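Local coordinates for KLLA0E08119p (Kluyveromyces lactis, PDB 3VA7), which probably carboxylates urea to urea-1-carboxylate with ATP, bicarbonate and biotin, forming the carboxylase part of a longer bifunctional protein that probably also hydrolyses this product, at residues 720-724 / 1139-1143; 963-968 / 1008-1012; 1004-1008 / 1122-1127. All blocks are in the same frame, centred on the assembly; numbering follows the deposited sequence.

Contact 1: residues 720-724 / 1139-1143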
loop_
_atom_site.group_PDB
_atom_site.type_symbol
_atom_site.label_atom_id
_atom_site.label_comp_id
_atom_site.label_asym_id
_atom_site.label_seq_id
_atom_site.Cartn_x
_atom_site.Cartn_y
_atom_site.Cartn_z
ATOM N N GLY A 720 31.483 -0.257 -10.617
ATOM C CA GLY A 720 30.969 0.461 -11.768
ATOM C C GLY A 720 32.075 1.352 -12.308
ATOM O O GLY A 720 32.933 1.824 -11.559
ATOM N N LEU A 721 32.044 1.607 -13.607
ATOM C CA LEU A 721 33.094 2.349 -14.246
ATOM C C LEU A 721 33.035 3.831 -13.955
ATOM O O LEU A 721 34.063 4.462 -13.783
ATOM C CB LEU A 721 33.118 2.056 -15.728
ATOM C CG LEU A 721 33.773 0.692 -15.899
ATOM C CD1 LEU A 721 33.622 0.163 -17.291
ATOM C CD2 LEU A 721 35.243 0.802 -15.551
ATOM N N HIS A 722 31.854 4.402 -13.840
ATOM C CA HIS A 722 31.821 5.845 -13.685
ATOM C C HIS A 722 32.448 6.269 -12.335
ATOM O O HIS A 722 32.153 5.662 -11.298
ATOM C CB HIS A 722 30.421 6.333 -13.798
ATOM C CG HIS A 722 30.316 7.805 -13.772
ATOM N ND1 HIS A 722 30.153 8.552 -14.917
ATOM C CD2 HIS A 722 30.354 8.685 -12.742
ATOM C CE1 HIS A 722 30.075 9.832 -14.591
ATOM N NE2 HIS A 722 30.187 9.939 -13.276
ATOM N N PRO A 723 33.305 7.315 -12.335
ATOM C CA PRO A 723 34.053 7.534 -11.121
ATOM C C PRO A 723 33.237 7.895 -9.912
ATOM O O PRO A 723 33.813 7.847 -8.839
ATOM C CB PRO A 723 34.975 8.699 -11.474
ATOM C CG PRO A 723 35.055 8.668 -12.936
ATOM C CD PRO A 723 33.706 8.269 -13.376
ATOM N N SER A 724 31.950 8.239 -10.039
ATOM C CA SER A 724 31.053 8.456 -8.858
ATOM C C SER A 724 30.518 7.160 -8.262
ATOM O O SER A 724 29.886 7.187 -7.187
ATOM C CB SER A 724 29.811 9.268 -9.211
ATOM O OG SER A 724 28.894 8.473 -9.947
ATOM N N ALA A 1139 35.086 3.534 -19.913
ATOM C CA ALA A 1139 35.113 4.399 -18.705
ATOM C C ALA A 1139 35.253 5.853 -19.103
ATOM O O ALA A 1139 34.678 6.731 -18.468
ATOM C CB ALA A 1139 36.221 3.983 -17.674
ATOM N N ARG A 1140 35.989 6.114 -20.175
ATOM C CA ARG A 1140 36.122 7.488 -20.652
ATOM C C ARG A 1140 34.764 7.991 -21.203
ATOM O O ARG A 1140 34.195 8.999 -20.738
ATOM C CB ARG A 1140 37.250 7.568 -21.685
ATOM C CG ARG A 1140 37.566 8.961 -22.161
ATOM C CD ARG A 1140 38.553 8.902 -23.319
ATOM N NE ARG A 1140 37.929 8.704 -24.634
ATOM C CZ ARG A 1140 37.179 9.603 -25.274
ATOM N NH1 ARG A 1140 36.900 10.778 -24.715
ATOM N NH2 ARG A 1140 36.673 9.305 -26.467
ATOM N N LEU A 1141 34.216 7.231 -22.146
ATOM C CA LEU A 1141 32.905 7.570 -22.697
ATOM C C LEU A 1141 31.804 7.714 -21.609
ATOM O O LEU A 1141 31.041 8.705 -21.639
ATOM C CB LEU A 1141 32.530 6.622 -23.871
ATOM C CG LEU A 1141 33.419 6.830 -25.126
ATOM C CD1 LEU A 1141 33.434 5.671 -26.181
ATOM C CD2 LEU A 1141 33.074 8.165 -25.775
ATOM N N ILE A 1142 31.756 6.780 -20.638
ATOM C CA ILE A 1142 30.697 6.737 -19.583
ATOM C C ILE A 1142 30.632 8.032 -18.758
ATOM O O ILE A 1142 29.547 8.491 -18.334
ATOM C CB ILE A 1142 30.868 5.496 -18.673
ATOM C CG1 ILE A 1142 30.618 4.200 -19.492
ATOM C CG2 ILE A 1142 29.986 5.589 -17.422
ATOM C CD1 ILE A 1142 31.137 2.881 -18.855
ATOM N N GLN A 1143 31.810 8.633 -18.605
ATOM C CA GLN A 1143 32.039 9.844 -17.818
ATOM C C GLN A 1143 31.605 11.178 -18.453
ATOM O O GLN A 1143 31.819 12.222 -17.824
ATOM C CB GLN A 1143 33.547 9.969 -17.655
ATOM C CG GLN A 1143 34.043 10.152 -16.317
ATOM C CD GLN A 1143 35.474 9.681 -16.202
ATOM O OE1 GLN A 1143 36.304 10.416 -15.682
ATOM N NE2 GLN A 1143 35.766 8.436 -16.632
#
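Ala1139 O is gripped twice by Gln1143, whose side chain also covers Pro723 across the contact. The stronger bond comes from the amide: NE2 of Gln1143 lies 2.7 Å from Ala1139 O, standing well above the carbonyl plane, 51° out of it. The backbone N of Gln1143 adds a weak bond to the same oxygen. NE2 is further met, weakly, by Ser714 O. Extended beyond CG and tied at its end to Ala1139 O, the Gln1143 side chain crosses Pro723 at about a right angle; its CG and CD pack against Pro723 CD and CG, with Gln1143 CD 3.4 Å from Pro723 CG.

His722 carries the one polar link between the segments. With CG anti to the backbone N (chi1 -175°), its ring extends so that ND1 makes a weak bond, 3.5 Å long, to Ile1142 O near the ring plane, where the helix is ending. Pro723 CD covers one face of this ring. At the Leu721 end the contact is apolar: Leu721 CB meets Ile1142 CD1 at 3.8 Å, the two chains crossing almost perpendicularly, and Leu721 CD2 reaches Ala1139 CB at 3.9 Å.

Leu721 to Pro723, in the carboxyltransferase region, are covered by the end of helix 1133-1142, while Leu721 also packs on helix 960-967 and Ser724 leans on strand 756-762.

Contact 2: residues 963-968 / 1008-1012; sequences FIADVN and YLGTK
The ring of Phe963 packs against Gly1010 and Thr1011, with Val967 CG1 of its own helix 3.9 Å above one face, displaced toward the rim. Thr1011 N sits at the edge, in the ring plane. Thr1011 CG2 approaches the ring obliquely, 3.6 Å from Phe963 CZ; the two side chains cross at about a right angle. Alongside it, Gly1010 CA approaches Phe963 CE2, again at a slant. Outside the two segments, Phe1138 of helix 1133-1142 makes an edge-to-face pair with the same ring. The second aromatic group, Tyr1008, is met obliquely: Ile964 CG2 reaches Tyr1008 CD2 at 3.9 Å, and the amide of Asn968 crosses the chain of Tyr1008 with its plane turned 52° from the ring.

Both segments belong to the subdomain C and D region of the carboxyltransferase domain, where the loop between strands 997-1001 and 1024-1028 runs past the end of helix 960-967. Here Asn968 joins them by imitating a peptide group. Its CG is anti to its own carbonyl carbon (chi1 -83°), which turns the amide toward the loop; OD1 then accepts Leu1009 N at 3.1 Å, in the carbonyl plane but from the side, at a C=O...N angle of 99°, while ND2 gives a weak bond to Leu1009 O.

ND2 has a further partner in Ile964 O, 3.2 Å away and close to the amide plane. This oxygen also takes the backbone N of Asn968, the two donors arriving from opposite faces of its plane. The amide is held by Ile964 O of its own helix and by the backbone of Leu1009 in the loop. Val967 CG1 rests near Leu1009 O, and the Leu1009 side chain continues onto Ala1135 of helix 1133-1142.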
loop_
_atom_site.group_PDB
_atom_site.type_symbol
_atom_site.label_atom_id
_atom_site.label_comp_id
_atom_site.label_asym_id
_atom_site.label_seq_id
_atom_site.Cartn_x
_atom_site.Cartn_y
_atom_site.Cartn_z
ATOM N N PHE A 963 25.651 -3.669 -23.692
ATOM C CA PHE A 963 26.692 -3.066 -22.911
ATOM C C PHE A 963 27.442 -4.036 -21.944
ATOM O O PHE A 963 28.684 -4.112 -22.024
ATOM C CB PHE A 963 26.139 -1.884 -22.146
ATOM C CG PHE A 963 27.074 -1.364 -21.123
ATOM C CD1 PHE A 963 28.248 -0.727 -21.502
ATOM C CD2 PHE A 963 26.811 -1.544 -19.767
ATOM C CE1 PHE A 963 29.150 -0.261 -20.536
ATOM C CE2 PHE A 963 27.679 -1.087 -18.818
ATOM C CZ PHE A 963 28.847 -0.459 -19.188
ATOM N N ILE A 964 26.735 -4.763 -21.052
ATOM C CA ILE A 964 27.445 -5.696 -20.190
ATOM C C ILE A 964 28.277 -6.599 -21.094
ATOM O O ILE A 964 29.500 -6.758 -20.891
ATOM C CB ILE A 964 26.581 -6.724 -19.358
ATOM C CG1 ILE A 964 25.500 -6.132 -18.418
ATOM C CG2 ILE A 964 27.516 -7.719 -18.643
ATOM C CD1 ILE A 964 25.681 -4.751 -18.058
ATOM N N ALA A 965 27.613 -7.196 -22.087
ATOM C CA ALA A 965 28.303 -8.155 -22.990
ATOM C C ALA A 965 29.519 -7.542 -23.644
ATOM O O ALA A 965 30.604 -8.109 -23.607
ATOM C CB ALA A 965 27.379 -8.697 -24.029
ATOM N N ASP A 966 29.354 -6.364 -24.206
ATOM C CA ASP A 966 30.442 -5.716 -24.938
ATOM C C ASP A 966 31.637 -5.314 -24.049
ATOM O O ASP A 966 32.791 -5.540 -24.409
ATOM C CB ASP A 966 29.858 -4.532 -25.725
ATOM C CG ASP A 966 30.840 -3.873 -26.699
ATOM O OD1 ASP A 966 30.533 -2.705 -27.061
ATOM O OD2 ASP A 966 31.864 -4.461 -27.149
ATOM N N VAL A 967 31.378 -4.733 -22.876
ATOM C CA VAL A 967 32.470 -4.215 -22.056
ATOM C C VAL A 967 33.252 -5.377 -21.439
ATOM O O VAL A 967 34.462 -5.284 -21.126
ATOM C CB VAL A 967 32.015 -3.113 -21.079
ATOM C CG1 VAL A 967 31.123 -3.686 -19.957
ATOM C CG2 VAL A 967 33.219 -2.384 -20.507
ATOM N N ASN A 968 32.584 -6.500 -21.334
ATOM C CA ASN A 968 33.243 -7.692 -20.847
ATOM C C ASN A 968 33.787 -8.627 -21.928
ATOM O O ASN A 968 34.369 -9.651 -21.610
ATOM C CB ASN A 968 32.271 -8.452 -19.960
ATOM C CG ASN A 968 32.249 -7.924 -18.570
ATOM O OD1 ASN A 968 33.173 -8.193 -17.810
ATOM N ND2 ASN A 968 31.205 -7.180 -18.213
ATOM N N TYR A 1008 31.095 -9.190 -13.500
ATOM C CA TYR A 1008 31.278 -8.505 -14.756
ATOM C C TYR A 1008 31.493 -7.018 -14.532
ATOM O O TYR A 1008 30.916 -6.409 -13.595
ATOM C CB TYR A 1008 30.008 -8.743 -15.561
ATOM C CG TYR A 1008 29.860 -10.201 -16.038
ATOM C CD1 TYR A 1008 30.994 -11.002 -16.197
ATOM C CD2 TYR A 1008 28.610 -10.743 -16.398
ATOM C CE1 TYR A 1008 30.919 -12.300 -16.651
ATOM C CE2 TYR A 1008 28.509 -12.068 -16.898
ATOM C CZ TYR A 1008 29.681 -12.850 -17.012
ATOM O OH TYR A 1008 29.689 -14.177 -17.490
ATOM N N LEU A 1009 32.336 -6.408 -15.364
ATOM C CA LEU A 1009 32.432 -4.959 -15.364
ATOM C C LEU A 1009 31.093 -4.329 -15.797
ATOM O O LEU A 1009 30.225 -5.001 -16.366
ATOM C CB LEU A 1009 33.514 -4.555 -16.316
ATOM C CG LEU A 1009 34.992 -4.890 -16.063
ATOM C CD1 LEU A 1009 35.799 -4.197 -17.154
ATOM C CD2 LEU A 1009 35.460 -4.393 -14.659
ATOM N N GLY A 1010 30.913 -3.042 -15.565
ATOM C CA GLY A 1010 29.629 -2.419 -15.857
ATOM C C GLY A 1010 29.675 -0.991 -15.418
ATOM O O GLY A 1010 30.764 -0.414 -15.310
ATOM N N THR A 1011 28.519 -0.409 -15.150
ATOM C CA THR A 1011 28.455 0.930 -14.631
ATOM C C THR A 1011 27.000 1.164 -14.248
ATOM O O THR A 1011 26.104 0.447 -14.696
ATOM C CB THR A 1011 28.862 2.029 -15.661
ATOM O OG1 THR A 1011 28.824 3.307 -15.020
ATOM C CG2 THR A 1011 27.859 2.128 -16.853
ATOM N N LYS A 1012 26.773 2.168 -13.424
ATOM C CA LYS A 1012 25.446 2.537 -13.029
ATOM C C LYS A 1012 25.092 3.703 -13.915
ATOM O O LYS A 1012 25.994 4.323 -14.507
ATOM C CB LYS A 1012 25.464 2.886 -11.556
ATOM C CG LYS A 1012 25.604 1.605 -10.663
ATOM C CD LYS A 1012 26.657 1.774 -9.585
ATOM C CE LYS A 1012 26.586 0.667 -8.582
ATOM N NZ LYS A 1012 27.586 0.847 -7.531
#

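Contact 3: residues 1004-1008 / 1122-1127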
loop_
_atom_site.group_PDB
_atom_site.type_symbol
_atom_site.label_atom_id
_atom_site.label_comp_id
_atom_site.label_asym_id
_atom_site.label_seq_id
_atom_site.Cartn_x
_atom_site.Cartn_y
_atom_site.Cartn_z
ATOM N N PRO A 1004 33.579 -15.736 -8.405
ATOM C CA PRO A 1004 34.262 -14.524 -8.877
ATOM C C PRO A 1004 34.280 -14.353 -10.394
ATOM O O PRO A 1004 34.391 -13.199 -10.886
ATOM C CB PRO A 1004 35.685 -14.687 -8.320
ATOM C CG PRO A 1004 35.458 -15.481 -7.060
ATOM C CD PRO A 1004 34.470 -16.525 -7.530
ATOM N N ARG A 1005 34.176 -15.467 -11.116
ATOM C CA ARG A 1005 34.063 -15.447 -12.595
ATOM C C ARG A 1005 32.663 -15.001 -13.015
ATOM O O ARG A 1005 32.334 -15.066 -14.204
ATOM C CB ARG A 1005 34.328 -16.865 -13.189
ATOM C CG ARG A 1005 35.601 -17.509 -12.651
ATOM C CD ARG A 1005 35.687 -19.016 -12.850
ATOM N NE ARG A 1005 34.856 -19.822 -11.946
ATOM C CZ ARG A 1005 34.946 -21.161 -11.857
ATOM N NH1 ARG A 1005 35.839 -21.831 -12.612
ATOM N NH2 ARG A 1005 34.153 -21.849 -11.035
ATOM N N HIS A 1006 31.799 -14.622 -12.063
ATOM C CA HIS A 1006 30.481 -14.184 -12.456
ATOM C C HIS A 1006 30.373 -12.710 -12.302
ATOM O O HIS A 1006 29.292 -12.131 -12.413
ATOM C CB HIS A 1006 29.408 -14.899 -11.684
ATOM C CG HIS A 1006 29.127 -16.261 -12.208
ATOM N ND1 HIS A 1006 28.506 -17.237 -11.458
ATOM C CD2 HIS A 1006 29.396 -16.815 -13.412
ATOM C CE1 HIS A 1006 28.398 -18.332 -12.177
ATOM N NE2 HIS A 1006 28.930 -18.103 -13.368
ATOM N N ARG A 1007 31.513 -12.081 -12.067
ATOM C CA ARG A 1007 31.499 -10.682 -11.718
ATOM C C ARG A 1007 31.997 -9.959 -12.906
ATOM O O ARG A 1007 33.154 -10.086 -13.250
ATOM C CB ARG A 1007 32.344 -10.390 -10.480
ATOM C CG ARG A 1007 31.876 -11.165 -9.310
ATOM C CD ARG A 1007 32.830 -11.139 -8.158
ATOM N NE ARG A 1007 32.330 -12.009 -7.103
ATOM C CZ ARG A 1007 33.004 -12.317 -5.986
ATOM N NH1 ARG A 1007 34.208 -11.811 -5.762
ATOM N NH2 ARG A 1007 32.463 -13.165 -5.091
ATOM N N TYR A 1008 31.095 -9.190 -13.500
ATOM C CA TYR A 1008 31.278 -8.505 -14.756
ATOM C C TYR A 1008 31.493 -7.018 -14.532
ATOM O O TYR A 1008 30.916 -6.409 -13.595
ATOM C CB TYR A 1008 30.008 -8.743 -15.561
ATOM C CG TYR A 1008 29.860 -10.201 -16.038
ATOM C CD1 TYR A 1008 30.994 -11.002 -16.197
ATOM C CD2 TYR A 1008 28.610 -10.743 -16.398
ATOM C CE1 TYR A 1008 30.919 -12.300 -16.651
ATOM C CE2 TYR A 1008 28.509 -12.068 -16.898
ATOM C CZ TYR A 1008 29.681 -12.850 -17.012
ATOM O OH TYR A 1008 29.689 -14.177 -17.490
ATOM N N SER A 1122 41.221 -21.256 -12.698
ATOM C CA SER A 1122 40.166 -20.665 -13.483
ATOM C C SER A 1122 39.798 -19.251 -13.008
ATOM O O SER A 1122 39.665 -18.332 -13.837
ATOM C CB SER A 1122 38.966 -21.580 -13.405
ATOM O OG SER A 1122 37.982 -21.153 -14.303
ATOM N N ILE A 1123 39.665 -19.075 -11.682
ATOM C CA ILE A 1123 39.373 -17.755 -11.093
ATOM C C ILE A 1123 40.437 -16.735 -11.493
ATOM O O ILE A 1123 40.104 -15.644 -11.968
ATOM C CB ILE A 1123 39.192 -17.839 -9.546
ATOM C CG1 ILE A 1123 37.807 -18.375 -9.199
ATOM C CG2 ILE A 1123 39.426 -16.515 -8.882
ATOM C CD1 ILE A 1123 37.779 -19.249 -7.957
ATOM N N VAL A 1124 41.712 -17.097 -11.345
ATOM C CA VAL A 1124 42.807 -16.146 -11.597
ATOM C C VAL A 1124 42.963 -15.771 -13.064
ATOM O O VAL A 1124 43.060 -14.615 -13.400
ATOM C CB VAL A 1124 44.135 -16.646 -11.006
ATOM C CG1 VAL A 1124 45.279 -15.623 -11.283
ATOM C CG2 VAL A 1124 43.957 -16.907 -9.482
ATOM N N ALA A 1125 42.985 -16.775 -13.921
ATOM C CA ALA A 1125 42.845 -16.607 -15.365
ATOM C C ALA A 1125 41.705 -15.629 -15.695
ATOM O O ALA A 1125 41.919 -14.665 -16.471
ATOM C CB ALA A 1125 42.559 -17.950 -16.013
ATOM N N PHE A 1126 40.507 -15.877 -15.129
ATOM C CA PHE A 1126 39.375 -14.967 -15.344
ATOM C C PHE A 1126 39.699 -13.525 -14.937
ATOM O O PHE A 1126 39.436 -12.611 -15.691
ATOM C CB PHE A 1126 38.068 -15.450 -14.690
ATOM C CG PHE A 1126 36.932 -14.500 -14.887
ATOM C CD1 PHE A 1126 36.037 -14.673 -15.936
ATOM C CD2 PHE A 1126 36.788 -13.387 -14.062
ATOM C CE1 PHE A 1126 35.000 -13.755 -16.147
ATOM C CE2 PHE A 1126 35.763 -12.469 -14.266
ATOM C CZ PHE A 1126 34.868 -12.660 -15.304
ATOM N N GLN A 1127 40.300 -13.342 -13.762
ATOM C CA GLN A 1127 40.585 -12.018 -13.203
ATOM C C GLN A 1127 41.659 -11.231 -13.931
ATOM O O GLN A 1127 41.551 -10.018 -14.111
ATOM C CB GLN A 1127 40.974 -12.143 -11.733
ATOM C CG GLN A 1127 39.805 -12.001 -10.800
ATOM C CD GLN A 1127 40.088 -12.476 -9.365
ATOM O OE1 GLN A 1127 41.032 -13.224 -9.100
ATOM N NE2 GLN A 1127 39.247 -12.043 -8.441
#
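Phe1126 is the tightly packed centre of this contact, its ring laid over the backbone of Arg1005. Arg1005 CA sits 3.6 Å from the ring centroid, only 7° off the normal, in a clear CH-pi arrangement, and Arg1005 O lies over the same ring farther out, 3.5 Å from Phe1126 CE1. Arg1007 O comes to the edge, near the ring plane, 3.7 Å from Phe1126 CE2. Tyr1008 adds a second edge neighbour, its CE1 meeting Phe1126 CZ at 4.2 Å with the two aromatic chains about perpendicular. Phe1126 reaches this position because its CG is anti to the backbone N (chi1 179°), which sends the ring from helix 1120-1128 into the turn of 1004-1008.

Beside the ring lies a looser but still buried apolar patch, where Ile1123 CG1 approaches Pro1004 CD at 4.2 Å, obliquely, and Arg1005 CG at the same distance. The solvent side belongs to the exposed Gln1127, which merely brushes Pro1004 with its amide nitrogen, and to the partly exposed Ser1122 and Arg1005. Beyond the ring, the Arg1005 chain bends at its third torsion and directs NH1 to Ser1122 OG, 2.8 Å away. That bond lies in the guanidinium plane and the N-H points at the oxygen with an angle of 153°. Arg1005 meets the phenylalanine ring with CA, CB, CG and its carbonyl O; its guanidinium plane is turned almost perpendicular to the ring.

Asp1003, next to the loop segment, forms a salt bridge with NE of Arg1005 and probably offsets part of its charge. The arginine therefore separates its roles: its CA supplies a weakly polarised C-H to the aromatic face, while its guanidinium ties the helix to the loop through a neutral hydroxyl.

How the contacts relate
Contacts 1 and 2 are buried and adjoin each other, their centres 11 Å apart: Leu721 N probably donates to Gly1010 O, 2.9 Å away, and Ile1142 packs on Thr1011. Each sets the end of a helix against a loop, extended in contact 2, but contact 2 is held by a side-chain amide reading the loop backbone, contact 1 mainly by apolar groups and one weak histidine bond. Contact 3, partly buried and more peripheral, shares Tyr1008 and the loop between strands 997-1001 and 1024-1028 with contact 2; it relies on an aromatic face and an arginine-serine bond. The helices of contacts 3 and 1, 1120-1128 and 1133-1142, are consecutive in the chain.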